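Receptor-like protein kinase ANXUR1 (Arabidopsis thaliana, PDB 6FIG) is a plasma-membrane receptor kinase with a tandem malectin-like ectodomain, involved in plant reproduction, and probably passes on extracellular signals by phosphorylating serine or threonine. Local coordinates at residues V50-A55 / Y121-Y126; H74-Y79 / V97-V102. All coordinates share one frame; numbering follows the deposited sequence.

Interaction 1: residues V50-A55 / Y121-Y126. With CA (calcium ion), chain I.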
# COMPACT_ATOMS: atom_id res chain seq x y z
N VAL A 50 16.25 -2.96 10.62
CA VAL A 50 15.93 -2.18 9.42
C VAL A 50 15.03 -0.99 9.81
O VAL A 50 13.97 -1.22 10.39
CB VAL A 50 15.16 -3.07 8.41
CG1 VAL A 50 14.76 -2.28 7.17
CG2 VAL A 50 15.97 -4.31 8.03
N PRO A 51 15.40 0.27 9.54
CA PRO A 51 16.61 0.72 8.86
C PRO A 51 17.77 1.03 9.81
O PRO A 51 18.84 1.47 9.36
CB PRO A 51 16.14 2.02 8.21
CG PRO A 51 15.22 2.59 9.22
CD PRO A 51 14.49 1.41 9.80
N TYR A 52 17.58 0.81 11.11
CA TYR A 52 18.39 1.43 12.16
C TYR A 52 19.87 1.02 12.24
O TYR A 52 20.68 1.85 12.64
CB TYR A 52 17.74 1.21 13.53
CG TYR A 52 16.35 1.80 13.62
CD1 TYR A 52 16.16 3.18 13.70
CD2 TYR A 52 15.22 0.97 13.63
CE1 TYR A 52 14.89 3.72 13.79
CE2 TYR A 52 13.95 1.51 13.72
CZ TYR A 52 13.79 2.87 13.80
OH TYR A 52 12.53 3.42 13.87
N MET A 53 20.23 -0.21 11.87
CA MET A 53 21.61 -0.68 12.06
C MET A 53 22.58 -0.23 10.98
O MET A 53 23.77 -0.47 11.09
CB MET A 53 21.66 -2.21 12.22
CG MET A 53 21.07 -2.68 13.54
SD MET A 53 22.01 -2.12 14.98
CE MET A 53 23.45 -3.17 14.91
N THR A 54 22.08 0.44 9.94
CA THR A 54 22.91 0.92 8.87
C THR A 54 22.69 2.41 8.72
O THR A 54 21.57 2.88 8.86
CB THR A 54 22.55 0.22 7.56
OG1 THR A 54 21.11 0.22 7.41
CG2 THR A 54 23.07 -1.19 7.57
N ALA A 55 23.76 3.14 8.42
CA ALA A 55 23.67 4.58 8.26
C ALA A 55 24.51 5.03 7.10
O ALA A 55 25.39 4.31 6.64
CB ALA A 55 24.10 5.29 9.54
N TYR A 121 16.30 5.13 19.64
CA TYR A 121 16.11 5.56 18.24
C TYR A 121 15.06 6.67 18.16
O TYR A 121 14.27 6.84 19.09
CB TYR A 121 15.70 4.36 17.38
CG TYR A 121 14.40 3.73 17.82
CD1 TYR A 121 14.38 2.79 18.85
CD2 TYR A 121 13.20 4.10 17.24
CE1 TYR A 121 13.18 2.23 19.27
CE2 TYR A 121 12.00 3.55 17.66
CZ TYR A 121 12.00 2.62 18.68
OH TYR A 121 10.82 2.06 19.11
N LEU A 122 15.06 7.41 17.06
CA LEU A 122 14.11 8.51 16.83
C LEU A 122 13.55 8.42 15.42
O LEU A 122 14.27 8.05 14.49
CB LEU A 122 14.81 9.88 16.91
CG LEU A 122 15.61 10.21 18.16
CD1 LEU A 122 16.43 11.48 17.96
CD2 LEU A 122 14.72 10.35 19.38
N VAL A 123 12.28 8.77 15.27
CA VAL A 123 11.68 8.99 13.97
C VAL A 123 11.08 10.40 13.99
O VAL A 123 10.15 10.68 14.76
CB VAL A 123 10.59 7.96 13.61
CG1 VAL A 123 10.13 8.17 12.17
CG2 VAL A 123 11.07 6.53 13.85
N LYS A 124 11.64 11.29 13.19
CA LYS A 124 11.13 12.63 13.03
C LYS A 124 10.19 12.58 11.84
O LYS A 124 10.57 12.07 10.79
CB LYS A 124 12.24 13.64 12.77
CG LYS A 124 13.31 13.74 13.84
CD LYS A 124 12.83 14.45 15.08
CE LYS A 124 14.03 14.75 15.98
NZ LYS A 124 13.70 15.53 17.18
N GLU A 125 8.97 13.10 11.97
CA GLU A 125 8.01 13.06 10.89
C GLU A 125 7.48 14.45 10.63
O GLU A 125 7.08 15.16 11.60
CB GLU A 125 6.84 12.13 11.23
CG GLU A 125 5.79 12.05 10.15
CD GLU A 125 4.61 11.18 10.54
OE1 GLU A 125 3.65 11.76 11.05
OE2 GLU A 125 4.63 9.95 10.31
N TYR A 126 7.42 14.81 9.36
CA TYR A 126 6.98 16.12 8.91
C TYR A 126 5.93 15.96 7.84
O TYR A 126 5.95 14.99 7.09
CB TYR A 126 8.17 16.92 8.38
CG TYR A 126 9.28 17.00 9.36
CD1 TYR A 126 9.31 17.99 10.36
CD2 TYR A 126 10.32 16.07 9.34
CE1 TYR A 126 10.32 18.04 11.29
CE2 TYR A 126 11.33 16.11 10.27
CZ TYR A 126 11.34 17.09 11.25
OH TYR A 126 12.32 17.12 12.19
CA CA I . 19.86 2.27 7.28
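Y52 lies against Y121 where a calcium-binding loop of the malectin-like fold meets the start of strand 122-128. The loop is a type I beta turn from P51 to T54, entered through a cis peptide bond before P51. From CB, the Y52 side chain points toward strand 122-128, with CG anti to its own carbonyl carbon (chi1 -59°). Y121 CB lies over the CD1-CE1 side of the Y52 ring, 3.7 Å from CE1. Further out, Y52 CZ comes within 3.7 Å of Y121 CD2. The two rings are inclined to each other, their planes at 51° and their centroids 5.0 Å apart. Near the plane of the Y52 ring, at its edge, sits the carbonyl oxygen of L122. At the tip, Y52 OH is 3.5 Å from Y121 CD2 and 3.4 Å from the methyl carbon V123 CG2. P51 CD packs on the other face of the Y52 ring, toward its rim, and the ring thus lies between P51 and Y121. The turn binds the metal with P51 O and both oxygens of T54, while S7, C8 and N154 complete the site. T54 OG1 sits between the backbone N and the carbonyl carbon (chi1 46°), a position from which OG1 and O of T54 face the ion together, each at 2.4 Å from calcium.

Interaction 2: residues H74-Y79 / V97-V102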
# COMPACT_ATOMS: atom_id res chain seq x y z
N HIS A 74 3.36 15.97 1.22
CA HIS A 74 4.14 14.76 1.55
C HIS A 74 4.42 14.60 3.00
O HIS A 74 4.66 15.59 3.71
CB HIS A 74 5.47 14.78 0.79
CG HIS A 74 5.29 14.69 -0.67
ND1 HIS A 74 4.99 15.80 -1.43
CD2 HIS A 74 5.27 13.63 -1.50
CE1 HIS A 74 4.80 15.42 -2.68
NE2 HIS A 74 4.96 14.10 -2.75
N LEU A 75 4.40 13.36 3.45
CA LEU A 75 5.04 13.00 4.69
C LEU A 75 6.51 12.73 4.43
O LEU A 75 6.87 12.06 3.44
CB LEU A 75 4.45 11.74 5.31
CG LEU A 75 3.14 11.81 6.00
CD1 LEU A 75 2.69 10.44 6.49
CD2 LEU A 75 3.13 12.81 7.16
N LEU A 76 7.36 13.27 5.29
CA LEU A 76 8.79 13.00 5.27
C LEU A 76 9.14 12.46 6.62
O LEU A 76 8.85 13.12 7.64
CB LEU A 76 9.59 14.26 4.98
CG LEU A 76 11.10 14.19 5.19
CD1 LEU A 76 11.76 13.25 4.18
CD2 LEU A 76 11.73 15.57 5.07
N ARG A 77 9.77 11.29 6.67
CA ARG A 77 10.28 10.75 7.91
C ARG A 77 11.78 10.58 7.85
O ARG A 77 12.31 10.11 6.84
CB ARG A 77 9.69 9.39 8.22
CG ARG A 77 8.20 9.44 8.49
CD ARG A 77 7.63 8.08 8.74
NE ARG A 77 6.19 8.18 8.88
CZ ARG A 77 5.30 7.33 8.38
NH1 ARG A 77 5.65 6.26 7.69
NH2 ARG A 77 4.01 7.57 8.56
N LEU A 78 12.43 10.91 8.95
CA LEU A 78 13.87 10.77 9.11
C LEU A 78 14.10 9.86 10.32
O LEU A 78 13.60 10.14 11.42
CB LEU A 78 14.51 12.13 9.35
CG LEU A 78 14.23 13.17 8.27
CD1 LEU A 78 14.86 14.48 8.64
CD2 LEU A 78 14.73 12.73 6.89
N TYR A 79 14.84 8.77 10.10
CA TYR A 79 15.11 7.76 11.12
C TYR A 79 16.55 7.89 11.59
O TYR A 79 17.47 7.90 10.76
CB TYR A 79 14.91 6.34 10.56
CG TYR A 79 13.48 5.98 10.20
CD1 TYR A 79 12.81 6.58 9.14
CD2 TYR A 79 12.80 5.00 10.93
CE1 TYR A 79 11.50 6.25 8.83
CE2 TYR A 79 11.49 4.65 10.62
CZ TYR A 79 10.84 5.26 9.57
OH TYR A 79 9.54 4.89 9.29
N VAL A 97 19.13 19.78 8.92
CA VAL A 97 18.47 19.16 7.78
C VAL A 97 17.43 20.14 7.26
O VAL A 97 16.60 20.66 8.04
CB VAL A 97 17.78 17.82 8.10
CG1 VAL A 97 17.20 17.20 6.83
CG2 VAL A 97 18.72 16.87 8.84
N GLU A 98 17.43 20.31 5.94
CA GLU A 98 16.50 21.16 5.24
C GLU A 98 15.80 20.35 4.17
O GLU A 98 16.42 19.47 3.53
CB GLU A 98 17.23 22.33 4.61
CG GLU A 98 17.82 23.32 5.59
CD GLU A 98 18.89 24.18 4.95
OE1 GLU A 98 20.03 23.70 4.73
OE2 GLU A 98 18.59 25.35 4.63
N ALA A 99 14.53 20.65 3.93
CA ALA A 99 13.77 20.02 2.85
C ALA A 99 13.22 21.16 2.01
O ALA A 99 12.33 21.91 2.44
CB ALA A 99 12.64 19.14 3.37
N ASN A 100 13.79 21.29 0.82
CA ASN A 100 13.66 22.47 0.02
C ASN A 100 13.98 23.71 0.88
O ASN A 100 15.09 23.78 1.43
CB ASN A 100 12.33 22.46 -0.75
CG ASN A 100 12.31 21.38 -1.84
OD1 ASN A 100 13.30 20.69 -2.07
ND2 ASN A 100 11.17 21.25 -2.55
N ASP A 101 13.05 24.63 1.02
CA ASP A 101 13.30 25.85 1.78
C ASP A 101 12.86 25.76 3.27
O ASP A 101 12.83 26.78 3.94
CB ASP A 101 12.63 27.06 1.08
CG ASP A 101 11.10 26.97 1.01
OD1 ASP A 101 10.49 28.01 0.64
OD2 ASP A 101 10.48 25.92 1.32
N VAL A 102 12.55 24.56 3.76
CA VAL A 102 12.03 24.37 5.14
C VAL A 102 13.16 23.79 6.00
O VAL A 102 13.69 22.72 5.68
CB VAL A 102 10.79 23.43 5.17
CG1 VAL A 102 10.21 23.35 6.58
CG2 VAL A 102 9.70 23.92 4.21
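L76 and L78 of strand 73-80 reach across to A99 and V97, and the contact consists of these two apolar pairs, all four residues buried. At L76, CG stands anti to the backbone N (chi1 168°) and is sent across toward the partner segment; chi2 (67°) then sets CD2 4.1 Å from A99 CB. The same leucine also touches L104, so A99 and its neighbouring strand meet it together. This is the beta-sandwich of the malectin-like domain: strands 73-80 and 95-99 belong to two facing sheets, so their backbones stay well apart, with 8.9 Å between L76 CA and A99 CA. On the other face of the strand, R77 forms salt bridges with E125 and E157, and Y79 has its hydroxyl hydrogen-bonded to E157 and its ring edge-to-face with W22. Between them L78 turns inward again, CG lying anti to its carbonyl carbon (chi1 -56°), and its CD1 meets V97 CG1 at 4.0 Å, the two side chains lying alongside and pointing opposite ways. Past A99, the partner segment reverses through a type II' turn closed by V102 N to A99 O at 3.0 Å; with A99 N to V102 O at 2.8 Å, this makes a two-residue hairpin between strands 95-99 and 102-108.

In the fold
From the N terminus, the chain first passes the calcium-binding loop at 50-55, then runs through strand 73-80 and on to 97-102, where interaction 2 closes the shorter loop. It continues through helix 110-117 before 121-126 closes the longer loop of interaction 1, inside which interaction 2 is nested. Strands 73-80 and 122-128 are antiparallel neighbours, so the contacts share a sheet: Y126 N probably bonds to L76 O. Y52 OH also packs on Y79. Interaction 1 sets the metal loop against the end of strand 122-128, while interaction 2 joins this sheet to the facing five-stranded antiparallel sheet.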